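PDB 7O21: uncharacterized conserved from Bdellovibrio bacteriovorus, which probably acts as an LD-carboxypeptidase of the YkuD family, trimming peptidoglycan peptides and so giving the predatory cell its curvature. Local coordinates for residues Lys87-Arg98 and Ile166-Asp177. Sequence-based numbering, arbitrary orientation.
Sequences KTPEGIYFLQER and IKLGETPILIFD. With EDO (1,2-ethanediol), chain K.
Ile166 meets Leu95 at about a right angle, its CG1 3.8 Å from Leu95 CD1, in an apolar cluster that Phe114 and Ile44 extend. Leu168 lays its two methyls against the backbone of Glu97 and Arg98 and the CB of Arg98. At Gly169, whose positive phi turns the chain, the amide N donates to Leu95 O in the carbonyl plane (2.8 Å). The carbonyl O of Glu170 sits at the edge of the Phe94 ring in one of its two conformers, 3.2 Å from Phe94 CD2, while Glu170 OE2 accepts a hydrogen bond from an ethanediol, probably a crystallisation additive. Thr171 O accepts a nearly straight bond from Leu95 N (170° at the hydrogen), so Leu95 is gripped at both its N and O. From Pro172 to Ile175 the segments pair as an antiparallel ladder. Pro172 CG packs 3.9 Å from Phe94 CE2 of that same conformer; Ile173 exchanges two backbone bonds with Tyr93, and its CG2, set between backbone N and carbonyl carbon because CG1 is anti to N (chi1 -178°), touches both Tyr93 CB and Leu95 CD2. Leu174 lies alongside Ile92, pointing the same way, with CD2 3.5 Å from Ile92 CG2; both reach Val255 of strand 246-257. Ile175 pairs with Gly91 through two further bonds and puts CD1 near Tyr93 CD2. The Phe176 ring presents its edge to Ile92 CG1 and carries Leu174 CB over one face. Asp177 N donates to Glu90 OE1 (2.9 Å) from above the carboxylate plane, and the two carboxylates stack 15° apart; Lys48 pairs with Asp177 OD1, Lys87 makes a long salt bridge to Asp177 OD2, and a water donates to OD2 and Thr88 O, which probably eases the repulsion. The ladder joins strands 91-99 and 172-176 in the mixed sheet of the YkuD-type L,D-transpeptidase catalytic domain; Ile173 and Ile175 share a face with Tyr93, and the Ile175 side chain is about 8 Å from that of the predicted nucleophile Cys151.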
loop_
_atom_site.group_PDB
_atom_site.type_symbol
_atom_site.label_atom_id
_atom_site.label_comp_id
_atom_site.label_asym_id
_atom_site.label_seq_id
_atom_site.Cartn_x
_atom_site.Cartn_y
_atom_site.Cartn_z
ATOM N N LYS A 87 -8.514 6.641 -23.958
ATOM C CA LYS A 87 -8.856 5.428 -23.233
ATOM C C LYS A 87 -8.480 5.564 -21.761
ATOM O O LYS A 87 -7.722 6.450 -21.363
ATOM C CB LYS A 87 -8.177 4.209 -23.869
ATOM C CG LYS A 87 -8.510 4.039 -25.348
ATOM C CD LYS A 87 -7.906 2.769 -25.930
ATOM C CE LYS A 87 -8.617 1.538 -25.397
ATOM N NZ LYS A 87 -8.185 0.290 -26.083
ATOM N N THR A 88 -9.029 4.666 -20.952
ATOM C CA THR A 88 -8.882 4.674 -19.505
ATOM C C THR A 88 -8.361 3.321 -19.051
ATOM O O THR A 88 -8.523 2.317 -19.754
ATOM C CB THR A 88 -10.246 4.937 -18.849
ATOM O OG1 THR A 88 -11.235 4.106 -19.469
ATOM C CG2 THR A 88 -10.655 6.398 -19.029
ATOM N N PRO A 89 -7.739 3.253 -17.876
ATOM C CA PRO A 89 -7.165 1.979 -17.433
ATOM C C PRO A 89 -8.203 0.877 -17.292
ATOM O O PRO A 89 -9.356 1.110 -16.928
ATOM C CB PRO A 89 -6.535 2.323 -16.078
ATOM C CG PRO A 89 -6.252 3.786 -16.157
ATOM C CD PRO A 89 -7.385 4.360 -16.971
ATOM N N GLU A 90 -7.775 -0.340 -17.596
ATOM C CA GLU A 90 -8.552 -1.534 -17.330
ATOM C C GLU A 90 -7.665 -2.503 -16.566
ATOM O O GLU A 90 -6.435 -2.497 -16.720
ATOM C CB GLU A 90 -9.121 -2.167 -18.616
ATOM C CG GLU A 90 -8.086 -2.738 -19.562
ATOM C CD GLU A 90 -8.703 -3.365 -20.813
ATOM O OE1 GLU A 90 -9.831 -3.894 -20.733
ATOM O OE2 GLU A 90 -8.054 -3.341 -21.878
ATOM N N GLY A 91 -8.274 -3.321 -15.723
ATOM C CA GLY A 91 -7.480 -4.262 -14.963
ATOM C C GLY A 91 -8.261 -4.937 -13.856
ATOM O O GLY A 91 -9.498 -4.868 -13.791
ATOM N N ILE A 92 -7.496 -5.592 -12.989
ATOM C CA ILE A 92 -8.001 -6.503 -11.980
ATOM C C ILE A 92 -7.621 -5.893 -10.641
ATOM O O ILE A 92 -6.448 -5.957 -10.244
ATOM C CB ILE A 92 -7.373 -7.900 -12.139
ATOM C CG1 ILE A 92 -7.606 -8.466 -13.550
ATOM C CG2 ILE A 92 -7.918 -8.859 -11.095
ATOM C CD1 ILE A 92 -6.670 -9.642 -13.896
ATOM N N TYR A 93 -8.600 -5.309 -9.945
ATOM C CA TYR A 93 -8.332 -4.506 -8.758
ATOM C C TYR A 93 -9.115 -5.020 -7.558
ATOM O O TYR A 93 -9.926 -5.938 -7.650
ATOM C CB TYR A 93 -8.672 -3.028 -9.023
ATOM C CG TYR A 93 -7.850 -2.522 -10.173
ATOM C CD1 TYR A 93 -6.486 -2.302 -10.021
ATOM C CD2 TYR A 93 -8.408 -2.365 -11.432
ATOM C CE1 TYR A 93 -5.715 -1.900 -11.079
ATOM C CE2 TYR A 93 -7.634 -1.954 -12.502
ATOM C CZ TYR A 93 -6.290 -1.727 -12.314
ATOM O OH TYR A 93 -5.506 -1.337 -13.379
ATOM N N PHE A 94 -8.817 -4.455 -6.394
ATOM C CA PHE A 94 -9.487 -4.773 -5.107
ATOM C C PHE A 94 -9.896 -3.432 -4.479
ATOM O O PHE A 94 -9.177 -2.465 -4.625
ATOM C CB PHE A 94 -8.549 -5.562 -4.173
ATOM C CG PHE A 94 -8.243 -6.988 -4.588
ATOM C CD1 PHE A 94 -7.305 -7.274 -5.568
ATOM C CD2 PHE A 94 -8.916 -8.061 -4.018
ATOM C CE1 PHE A 94 -7.070 -8.583 -5.968
ATOM C CE2 PHE A 94 -8.674 -9.364 -4.417
ATOM C CZ PHE A 94 -7.740 -9.617 -5.385
ATOM N N LEU A 95 -11.063 -3.375 -3.860
ATOM C CA LEU A 95 -11.520 -2.168 -3.181
ATOM C C LEU A 95 -10.900 -2.078 -1.792
ATOM O O LEU A 95 -10.872 -3.067 -1.052
ATOM C CB LEU A 95 -13.042 -2.182 -3.089
ATOM C CG LEU A 95 -13.673 -2.200 -4.491
ATOM C CD1 LEU A 95 -15.082 -2.756 -4.449
ATOM C CD2 LEU A 95 -13.632 -0.805 -5.110
ATOM N N GLN A 96 -10.412 -0.892 -1.452
ATOM C CA GLN A 96 -9.611 -0.726 -0.217
ATOM C C GLN A 96 -10.296 0.066 0.898
ATOM O O GLN A 96 -10.247 -0.402 2.001
ATOM C CB GLN A 96 -8.292 -0.055 -0.593
ATOM C CG GLN A 96 -7.429 -0.855 -1.554
ATOM C CD GLN A 96 -6.017 -0.334 -1.641
ATOM O OE1 GLN A 96 -5.777 0.812 -1.985
ATOM N NE2 GLN A 96 -5.057 -1.168 -1.288
ATOM N N GLU A 97 -10.713 1.300 0.641
ATOM C CA GLU A 97 -11.268 2.147 1.686
ATOM C C GLU A 97 -12.603 2.719 1.243
ATOM O O GLU A 97 -12.855 2.905 0.052
ATOM C CB GLU A 97 -10.348 3.344 1.973
ATOM C CG GLU A 97 -8.960 2.989 2.483
ATOM C CD GLU A 97 -8.070 4.217 2.626
ATOM O OE1 GLU A 97 -8.586 5.300 2.970
ATOM O OE2 GLU A 97 -6.855 4.098 2.370
ATOM N N ARG A 98 -13.446 3.015 2.224
ATOM C CA ARG A 98 -14.741 3.641 2.006
ATOM C C ARG A 98 -14.673 5.081 2.500
ATOM O O ARG A 98 -14.207 5.345 3.616
ATOM C CB ARG A 98 -15.815 2.856 2.758
ATOM C CG ARG A 98 -17.225 3.430 2.704
ATOM C CD ARG A 98 -18.160 2.573 3.557
ATOM N NE ARG A 98 -19.406 3.268 3.874
ATOM C CZ ARG A 98 -20.586 2.668 3.998
ATOM N NH1 ARG A 98 -20.686 1.355 3.832
ATOM N NH2 ARG A 98 -21.668 3.378 4.289
ATOM N N ILE A 166 -19.523 -5.012 -0.417
ATOM C CA ILE A 166 -18.105 -4.688 -0.490
ATOM C C ILE A 166 -17.457 -4.917 0.866
ATOM O O ILE A 166 -17.844 -4.306 1.870
ATOM C CB ILE A 166 -17.881 -3.256 -0.994
ATOM C CG1 ILE A 166 -18.292 -3.158 -2.463
ATOM C CG2 ILE A 166 -16.418 -2.848 -0.809
ATOM C CD1 ILE A 166 -18.433 -1.721 -2.926
ATOM N N LYS A 167 -16.463 -5.797 0.885
ATOM C CA LYS A 167 -15.636 -6.042 2.055
ATOM C C LYS A 167 -14.324 -5.310 1.812
ATOM O O LYS A 167 -13.580 -5.636 0.878
ATOM C CB LYS A 167 -15.425 -7.546 2.207
ATOM C CG LYS A 167 -14.681 -7.979 3.451
ATOM C CD LYS A 167 -14.774 -9.514 3.527
ATOM C CE LYS A 167 -14.369 -10.070 4.853
ATOM N NZ LYS A 167 -14.524 -11.542 4.769
ATOM N N LEU A 168 -14.051 -4.299 2.634
ATOM C CA LEU A 168 -12.878 -3.469 2.404
ATOM C C LEU A 168 -11.612 -4.304 2.491
ATOM O O LEU A 168 -11.459 -5.141 3.385
ATOM C CB LEU A 168 -12.833 -2.332 3.420
ATOM C CG LEU A 168 -13.972 -1.326 3.294
ATOM C CD1 LEU A 168 -13.748 -0.221 4.315
ATOM C CD2 LEU A 168 -14.036 -0.767 1.880
ATOM N N GLY A 169 -10.706 -4.083 1.543
ATOM C CA GLY A 169 -9.486 -4.841 1.457
ATOM C C GLY A 169 -9.603 -6.166 0.742
ATOM O O GLY A 169 -8.570 -6.805 0.487
ATOM N N GLU A 170 -10.811 -6.596 0.395
ATOM C CA GLU A 170 -10.996 -7.949 -0.126
ATOM C C GLU A 170 -11.796 -8.027 -1.420
ATOM O O GLU A 170 -11.468 -8.837 -2.287
ATOM C CB GLU A 170 -11.651 -8.844 0.936
ATOM C CG GLU A 170 -10.894 -8.905 2.261
ATOM C CD GLU A 170 -9.522 -9.518 2.144
ATOM O OE1 GLU A 170 -9.268 -10.268 1.179
ATOM O OE2 GLU A 170 -8.694 -9.257 3.049
ATOM N N THR A 171 -12.839 -7.229 -1.574
ATOM C CA THR A 171 -13.717 -7.420 -2.740
ATOM C C THR A 171 -13.033 -6.983 -4.036
ATOM O O THR A 171 -12.664 -5.806 -4.167
ATOM C CB THR A 171 -15.038 -6.672 -2.550
ATOM O OG1 THR A 171 -15.732 -7.245 -1.436
ATOM C CG2 THR A 171 -15.922 -6.791 -3.807
ATOM N N PRO A 172 -12.903 -7.860 -5.029
ATOM C CA PRO A 172 -12.361 -7.433 -6.326
ATOM C C PRO A 172 -13.318 -6.523 -7.070
ATOM O O PRO A 172 -14.541 -6.667 -6.990
ATOM C CB PRO A 172 -12.209 -8.748 -7.105
ATOM C CG PRO A 172 -12.203 -9.830 -6.071
ATOM C CD PRO A 172 -13.084 -9.321 -4.951
ATOM N N ILE A 173 -12.741 -5.597 -7.827
ATOM C CA ILE A 173 -13.459 -4.889 -8.878
ATOM C C ILE A 173 -12.681 -5.094 -10.168
ATOM O O ILE A 173 -11.483 -4.789 -10.244
ATOM C CB ILE A 173 -13.701 -3.406 -8.542
ATOM C CG1 ILE A 173 -14.501 -2.747 -9.654
ATOM C CG2 ILE A 173 -12.378 -2.654 -8.244
ATOM C CD1 ILE A 173 -15.106 -1.404 -9.253
ATOM N N LEU A 174 -13.339 -5.689 -11.157
ATOM C CA LEU A 174 -12.742 -5.988 -12.452
ATOM C C LEU A 174 -13.251 -4.935 -13.419
ATOM O O LEU A 174 -14.463 -4.819 -13.625
ATOM C CB LEU A 174 -13.173 -7.371 -12.925
ATOM C CG LEU A 174 -12.856 -8.545 -11.993
ATOM C CD1 LEU A 174 -13.273 -9.881 -12.629
ATOM C CD2 LEU A 174 -11.394 -8.555 -11.587
ATOM N N ILE A 175 -12.341 -4.150 -13.979
ATOM C CA ILE A 175 -12.695 -2.998 -14.797
ATOM C C ILE A 175 -12.207 -3.305 -16.205
ATOM O O ILE A 175 -11.013 -3.203 -16.495
ATOM C CB ILE A 175 -12.096 -1.698 -14.240
ATOM C CG1 ILE A 175 -12.581 -1.454 -12.792
ATOM C CG2 ILE A 175 -12.468 -0.504 -15.143
ATOM C CD1 ILE A 175 -11.886 -0.302 -12.063
ATOM N N PHE A 176 -13.118 -3.698 -17.095
ATOM C CA PHE A 176 -12.745 -4.227 -18.402
ATOM C C PHE A 176 -13.401 -3.390 -19.488
ATOM O O PHE A 176 -14.593 -3.077 -19.395
ATOM C CB PHE A 176 -13.200 -5.684 -18.533
ATOM C CG PHE A 176 -12.516 -6.648 -17.570
ATOM C CD1 PHE A 176 -11.279 -6.351 -17.013
ATOM C CD2 PHE A 176 -13.119 -7.858 -17.246
ATOM C CE1 PHE A 176 -10.642 -7.256 -16.147
ATOM C CE2 PHE A 176 -12.493 -8.766 -16.382
ATOM C CZ PHE A 176 -11.255 -8.457 -15.828
ATOM N N ASP A 177 -12.615 -3.022 -20.513
ATOM C CA ASP A 177 -13.164 -2.293 -21.653
ATOM C C ASP A 177 -14.235 -3.119 -22.345
ATOM O O ASP A 177 -15.253 -2.581 -22.805
ATOM C CB ASP A 177 -12.055 -1.958 -22.661
ATOM C CG ASP A 177 -11.090 -0.893 -22.162
ATOM O OD1 ASP A 177 -11.198 -0.457 -20.999
ATOM O OD2 ASP A 177 -10.203 -0.490 -22.942
HETATM C C1 EDO K . -5.980 -12.196 5.898
HETATM O O1 EDO K . -7.013 -12.185 6.887
HETATM C C2 EDO K . -6.600 -11.849 4.550
HETATM O O2 EDO K . -7.156 -10.530 4.614
HETATM O O HOH W 1 -9.647 -1.467 -25.228
HETATM O O HOH W 2 -8.016 0.848 -21.963
HETATM O O HOH W 3 -11.066 2.812 -22.000
HETATM O O HOH W 4 -19.101 -1.302 2.355
#